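Local structure of muramidase (Trichobolus zukalii, 6ZMV) at residues 62-67 / 94-99. The protein probably cleaves the glycan strands of bacterial peptidoglycan as a fungal lysozyme of glycoside hydrolase family 25. Numbering follows the deposited sequence. Where two conformers were deposited one is given.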
loop_
_atom_site.group_PDB
_atom_site.type_symbol
_atom_site.label_atom_id
_atom_site.label_comp_id
_atom_site.label_asym_id
_atom_site.label_seq_id
_atom_site.Cartn_x
_atom_site.Cartn_y
_atom_site.Cartn_z
ATOM N N ALA A 62 1.417 -4.756 -8.151
ATOM C CA ALA A 62 0.578 -4.974 -9.341
ATOM C C ALA A 62 1.467 -5.333 -10.523
ATOM O O ALA A 62 2.488 -4.689 -10.809
ATOM C CB ALA A 62 -0.205 -3.720 -9.688
ATOM N N ARG A 63 0.972 -6.274 -11.330
ATOM C CA ARG A 63 1.554 -6.570 -12.665
ATOM C C ARG A 63 0.440 -6.560 -13.686
ATOM O O ARG A 63 -0.138 -7.590 -14.006
ATOM C CB ARG A 63 2.303 -7.892 -12.600
ATOM C CG ARG A 63 3.548 -7.920 -11.713
ATOM C CD ARG A 63 4.723 -7.236 -12.385
ATOM N NE ARG A 63 5.967 -7.233 -11.701
ATOM C CZ ARG A 63 6.992 -6.425 -11.935
ATOM N NH1 ARG A 63 6.979 -5.497 -12.899
ATOM N NH2 ARG A 63 8.043 -6.600 -11.157
ATOM N N PRO A 64 -0.024 -5.373 -14.093
ATOM C CA PRO A 64 -1.248 -5.326 -14.895
ATOM C C PRO A 64 -1.188 -6.033 -16.249
ATOM O O PRO A 64 -2.236 -6.300 -16.773
ATOM C CB PRO A 64 -1.494 -3.807 -15.044
ATOM C CG PRO A 64 -0.841 -3.211 -13.843
ATOM C CD PRO A 64 0.439 -4.019 -13.679
ATOM N N ALA A 65 -0.005 -6.267 -16.809
ATOM C CA ALA A 65 0.069 -6.996 -18.089
ATOM C C ALA A 65 -0.143 -8.486 -17.880
ATOM O O ALA A 65 -0.328 -9.139 -18.889
ATOM C CB ALA A 65 1.410 -6.740 -18.728
ATOM N N SER A 66 -0.111 -9.003 -16.657
ATOM C CA SER A 66 -0.015 -10.452 -16.424
ATOM C C SER A 66 -1.411 -11.093 -16.249
ATOM O O SER A 66 -1.554 -12.308 -16.456
ATOM C CB SER A 66 0.797 -10.738 -15.207
ATOM O OG SER A 66 2.166 -10.471 -15.425
ATOM N N SER A 67 -2.422 -10.337 -15.813
ATOM C CA SER A 67 -3.761 -10.888 -15.520
ATOM C C SER A 67 -4.701 -9.705 -15.313
ATOM O O SER A 67 -4.254 -8.532 -15.276
ATOM C CB SER A 67 -3.797 -11.747 -14.298
ATOM O OG SER A 67 -3.849 -10.848 -13.134
ATOM N N LEU A 94 -2.671 -1.444 -2.767
ATOM C CA LEU A 94 -2.349 -1.717 -4.165
ATOM C C LEU A 94 -1.140 -0.905 -4.580
ATOM O O LEU A 94 -1.215 0.330 -4.577
ATOM C CB LEU A 94 -3.536 -1.373 -5.047
ATOM C CG LEU A 94 -3.335 -1.547 -6.535
ATOM C CD1 LEU A 94 -2.966 -2.951 -6.943
ATOM C CD2 LEU A 94 -4.516 -1.093 -7.306
ATOM N N ASP A 95 -0.025 -1.552 -4.857
ATOM C CA ASP A 95 1.271 -0.897 -5.145
ATOM C C ASP A 95 1.482 -0.761 -6.652
ATOM O O ASP A 95 1.796 -1.735 -7.308
ATOM C CB ASP A 95 2.409 -1.710 -4.506
ATOM C CG ASP A 95 3.797 -1.260 -4.898
ATOM O OD1 ASP A 95 3.898 -0.223 -5.572
ATOM O OD2 ASP A 95 4.770 -1.965 -4.569
ATOM N N MET A 96 1.304 0.447 -7.175
ATOM C CA MET A 96 1.513 0.732 -8.602
ATOM C C MET A 96 2.940 1.261 -8.780
ATOM O O MET A 96 3.365 2.239 -8.155
ATOM C CB MET A 96 0.496 1.756 -9.101
ATOM C CG MET A 96 -0.939 1.368 -8.880
ATOM S SD MET A 96 -1.444 -0.277 -9.332
ATOM C CE MET A 96 -1.164 -0.300 -11.097
ATOM N N GLU A 97 3.681 0.609 -9.641
ATOM C CA GLU A 97 5.132 0.812 -9.814
ATOM C C GLU A 97 5.424 0.946 -11.304
ATOM O O GLU A 97 4.664 0.355 -12.126
ATOM C CB GLU A 97 5.888 -0.444 -9.364
ATOM C CG GLU A 97 5.781 -0.788 -7.905
ATOM C CD GLU A 97 6.757 -0.017 -7.065
ATOM O OE1 GLU A 97 6.357 0.283 -5.929
ATOM O OE2 GLU A 97 7.879 0.315 -7.530
ATOM N N TYR A 98 6.527 1.572 -11.637
ATOM C CA TYR A 98 7.016 1.499 -13.016
ATOM C C TYR A 98 7.237 0.037 -13.402
ATOM O O TYR A 98 7.730 -0.751 -12.583
ATOM C CB TYR A 98 8.285 2.289 -13.131
ATOM C CG TYR A 98 8.073 3.771 -13.006
ATOM C CD1 TYR A 98 7.687 4.522 -14.087
ATOM C CD2 TYR A 98 8.216 4.413 -11.800
ATOM C CE1 TYR A 98 7.427 5.873 -13.988
ATOM C CE2 TYR A 98 7.969 5.765 -11.676
ATOM C CZ TYR A 98 7.600 6.506 -12.773
ATOM O OH TYR A 98 7.428 7.853 -12.635
ATOM N N GLY A 99 6.881 -0.305 -14.639
ATOM C CA GLY A 99 7.000 -1.672 -15.188
ATOM C C GLY A 99 8.446 -2.067 -15.429
ATOM O O GLY A 99 9.339 -1.172 -15.447
HETATM O O HOH W 1 2.888 -2.065 -9.966
HETATM O O HOH W 2 9.080 -3.726 -12.224
#
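At the C-terminal ends of the barrel strands in a TIM-barrel-like GH25 fold, the parallel strands 55-61 and 93-95 run out into loops, and A62 meets D95 and M96 just where the pairing of the strands ends. The last direct rung is the bond from A62 N to D95 O, 3.2 Å long and nearly straight at 168°, with the donor tilted out of the carbonyl plane. Beyond it a water takes over: it donates to A62 O (2.8 Å) and to D95 O, and accepts from E97 N, so D95 O is gripped twice and the diverging backbones stay bridged.

Next to these polar links, the methyl of A62 is buried among apolar groups. M96 SD lies 3.7 Å from A62 CB, while L94 CD1 reaches the same CB from the strand at 4.0 Å. The M96 chain, bent at both chi2 and chi3, curls back toward the loop and brings CE to 4.0 Å from P64 CG. Helix 109-127 packs against this cluster through W115, F119 and M112.

In such barrels the active site lies at this end of the strands, and D95, the last residue of strand 93-95, and E97, two residues on, fit the DxE signature of family 25, consistent with a catalytic role. A glycerol, probably from the crystallisation liquor, is hydrogen-bonded to E97 OE1, as would fit a pocket here. Farther along the loops, R63 forms a salt bridge with E33; its NH1 donates to a second water (2.8 Å), which in turn donates to Y98 O in a longer bond, while the guanidinium edge faces G99 CA.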